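Local coordinates for protein DNA-(apurinic or apyrimidinic site) endonuclease 2 (Xenopus laevis, PDB 6WCD) that cuts the DNA backbone beside abasic sites, weakly, and removes nucleotides from 3' ends as a metal-dependent exonuclease in DNA repair, here seen as its catalytic domain, at residues A[283-288]-A[307-312]. Residues are numbered along the deposited sequence; the frame is centred on the assembly and turned at random. Where two conformers were deposited one is given.
Sequences ESEFLD and MKCQPI. With BU1 (1,4-butanediol), chain D.
F286 and M307 sit opposite each other as an antiparallel, non-hydrogen-bonded pair, their side chains side by side on the same face of the sheet. In the conformer described, one of two deposited for M307, CG lies over one face of the phenyl ring, a CH-pi contact 4.1 Å from the ring centroid. The chain then bends at its last torsion (chi3 65°), bringing the methyl CE back to 3.6 Å from F286 CE1, while SD stands obliquely above the ring, 4.5 Å from its centroid, a Met-aromatic contact. A flexible thioether suits this place because it can follow a flat aromatic surface. F286 also touches A305, S242 and F246, so an alanine here would probably open a gap between the sheet and helix 242-246 and deprive the methionine chain of the surface it lies on.

In the DNase I-like fold of the AP endonucleases, this is the margin of one of the two central sheets: helix 279-285 gives way to outer strand 286-291, paired with 303-307. A classic beta bulge, L287 and D288 both facing F306, follows the F286 pair. Beyond M307 the chain crosses to strand 310-312 of the second sheet.

K308 N donates to E285 O over 2.8 Å, almost straight at 168°. Lysine suits this exposed site: its methylenes cross L287 roughly at right angles, CE lying 3.8 Å from L287 CD2, and its ammonium reaches a water that also donates to S284 O. E285 does not pair with that charge: its bent chain puts OE1 3.4 Å from C309 CB, and a carboxylate suits the buried site because OE2 can accept from C129 N. Q310, an amide that both donates and accepts, gives NE2 to K308 O and receives butanediol O6 at OE1, 2.9 Å away.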
loop_
_atom_site.group_PDB
_atom_site.type_symbol
_atom_site.label_atom_id
_atom_site.label_comp_id
_atom_site.label_asym_id
_atom_site.label_seq_id
_atom_site.Cartn_x
_atom_site.Cartn_y
_atom_site.Cartn_z
ATOM N N GLU A 283 12.433 -3.891 -13.879
ATOM C CA GLU A 283 13.570 -3.881 -14.801
ATOM C C GLU A 283 13.317 -2.974 -15.993
ATOM O O GLU A 283 14.256 -2.341 -16.490
ATOM C CB GLU A 283 13.860 -5.294 -15.294
ATOM C CG GLU A 283 14.397 -6.221 -14.229
ATOM C CD GLU A 283 14.516 -7.686 -14.702
ATOM O OE1 GLU A 283 13.974 -8.021 -15.778
ATOM O OE2 GLU A 283 15.135 -8.498 -13.986
ATOM N N SER A 284 12.095 -2.951 -16.513
ATOM C CA SER A 284 11.858 -2.233 -17.771
ATOM C C SER A 284 11.200 -0.870 -17.600
ATOM O O SER A 284 11.348 -0.035 -18.513
ATOM C CB SER A 284 10.988 -3.056 -18.709
ATOM O OG SER A 284 11.641 -4.267 -19.013
ATOM N N GLU A 285 10.458 -0.616 -16.539
ATOM C CA GLU A 285 9.717 0.623 -16.433
ATOM C C GLU A 285 10.137 1.522 -15.286
ATOM O O GLU A 285 9.782 2.697 -15.300
ATOM C CB GLU A 285 8.219 0.355 -16.309
ATOM C CG GLU A 285 7.658 -0.528 -17.478
ATOM C CD GLU A 285 7.695 0.098 -18.859
ATOM O OE1 GLU A 285 7.671 1.343 -18.943
ATOM O OE2 GLU A 285 7.742 -0.656 -19.880
ATOM N N PHE A 286 10.832 1.014 -14.276
ATOM C CA PHE A 286 11.235 1.882 -13.180
ATOM C C PHE A 286 12.505 2.652 -13.528
ATOM O O PHE A 286 13.419 2.139 -14.175
ATOM C CB PHE A 286 11.494 1.096 -11.878
ATOM C CG PHE A 286 10.281 0.813 -11.035
ATOM C CD1 PHE A 286 9.132 0.259 -11.529
ATOM C CD2 PHE A 286 10.332 1.070 -9.660
ATOM C CE1 PHE A 286 8.042 -0.026 -10.682
ATOM C CE2 PHE A 286 9.247 0.789 -8.828
ATOM C CZ PHE A 286 8.117 0.243 -9.344
ATOM N N LEU A 287 12.548 3.909 -13.066
ATOM C CA LEU A 287 13.740 4.727 -13.104
ATOM C C LEU A 287 14.451 4.814 -11.749
ATOM O O LEU A 287 15.697 4.940 -11.731
ATOM C CB LEU A 287 13.387 6.144 -13.594
ATOM C CG LEU A 287 12.973 6.201 -15.059
ATOM C CD1 LEU A 287 12.260 7.519 -15.312
ATOM C CD2 LEU A 287 14.132 6.053 -16.009
ATOM N N ASP A 288 13.696 4.871 -10.667
ATOM C CA ASP A 288 14.286 4.970 -9.338
ATOM C C ASP A 288 13.223 4.635 -8.314
ATOM O O ASP A 288 12.028 4.608 -8.604
ATOM C CB ASP A 288 14.859 6.360 -9.109
ATOM C CG ASP A 288 15.941 6.422 -8.008
ATOM O OD1 ASP A 288 16.299 5.403 -7.356
ATOM O OD2 ASP A 288 16.487 7.556 -7.832
ATOM N N MET A 307 8.730 6.175 -12.563
ATOM C CA MET A 307 8.567 5.201 -13.632
ATOM C C MET A 307 8.445 5.907 -14.985
ATOM O O MET A 307 7.977 7.037 -15.066
ATOM C CB MET A 307 7.315 4.362 -13.337
ATOM C CG MET A 307 7.339 3.759 -11.905
ATOM S SD MET A 307 5.716 3.085 -11.435
ATOM C CE MET A 307 5.582 1.756 -12.635
ATOM N N LYS A 308 8.843 5.219 -16.016
ATOM C CA LYS A 308 8.859 5.787 -17.363
ATOM C C LYS A 308 7.570 5.477 -18.118
ATOM O O LYS A 308 7.326 6.111 -19.170
ATOM C CB LYS A 308 10.101 5.344 -18.129
ATOM C CG LYS A 308 10.094 3.919 -18.474
ATOM C CD LYS A 308 11.407 3.412 -19.073
ATOM C CE LYS A 308 12.507 3.329 -18.035
ATOM N NZ LYS A 308 13.736 2.635 -18.588
ATOM N N CYS A 309 6.759 4.585 -17.617
ATOM C CA CYS A 309 5.488 4.290 -18.280
ATOM C C CYS A 309 4.484 5.421 -18.091
ATOM O O CYS A 309 4.596 6.250 -17.183
ATOM C CB CYS A 309 4.892 2.993 -17.771
ATOM S SG CYS A 309 4.739 2.872 -15.980
ATOM N N GLN A 310 3.550 5.513 -19.036
ATOM C CA GLN A 310 2.614 6.650 -19.104
ATOM C C GLN A 310 1.182 6.152 -18.920
ATOM O O GLN A 310 0.762 5.185 -19.563
ATOM C CB GLN A 310 2.753 7.382 -20.424
ATOM C CG GLN A 310 4.187 7.864 -20.703
ATOM C CD GLN A 310 4.671 8.870 -19.673
ATOM O OE1 GLN A 310 3.937 9.783 -19.305
ATOM N NE2 GLN A 310 5.878 8.650 -19.135
ATOM N N PRO A 311 0.412 6.780 -18.063
ATOM C CA PRO A 311 -0.916 6.259 -17.739
ATOM C C PRO A 311 -1.950 6.712 -18.742
ATOM O O PRO A 311 -1.843 7.769 -19.366
ATOM C CB PRO A 311 -1.177 6.877 -16.370
ATOM C CG PRO A 311 -0.512 8.147 -16.435
ATOM C CD PRO A 311 0.766 7.913 -17.196
ATOM N N ILE A 312 -2.983 5.885 -18.870
ATOM C CA ILE A 312 -4.170 6.169 -19.687
ATOM C C ILE A 312 -5.325 6.218 -18.691
ATOM O O ILE A 312 -5.644 5.203 -18.054
ATOM C CB ILE A 312 -4.415 5.105 -20.744
ATOM C CG1 ILE A 312 -3.250 5.010 -21.746
ATOM C CG2 ILE A 312 -5.692 5.413 -21.487
ATOM C CD1 ILE A 312 -3.334 3.780 -22.603
HETATM C C1 BU1 D . 0.502 12.784 -16.883
HETATM C C2 BU1 D . 0.780 11.978 -15.608
HETATM C C3 BU1 D . 2.252 11.583 -15.484
HETATM C C4 BU1 D . 2.472 10.247 -16.175
HETATM O O5 BU1 D . 0.065 11.947 -17.926
HETATM O O6 BU1 D . 3.825 9.957 -16.457
HETATM O O HOH W 1 13.082 0.148 -20.570
#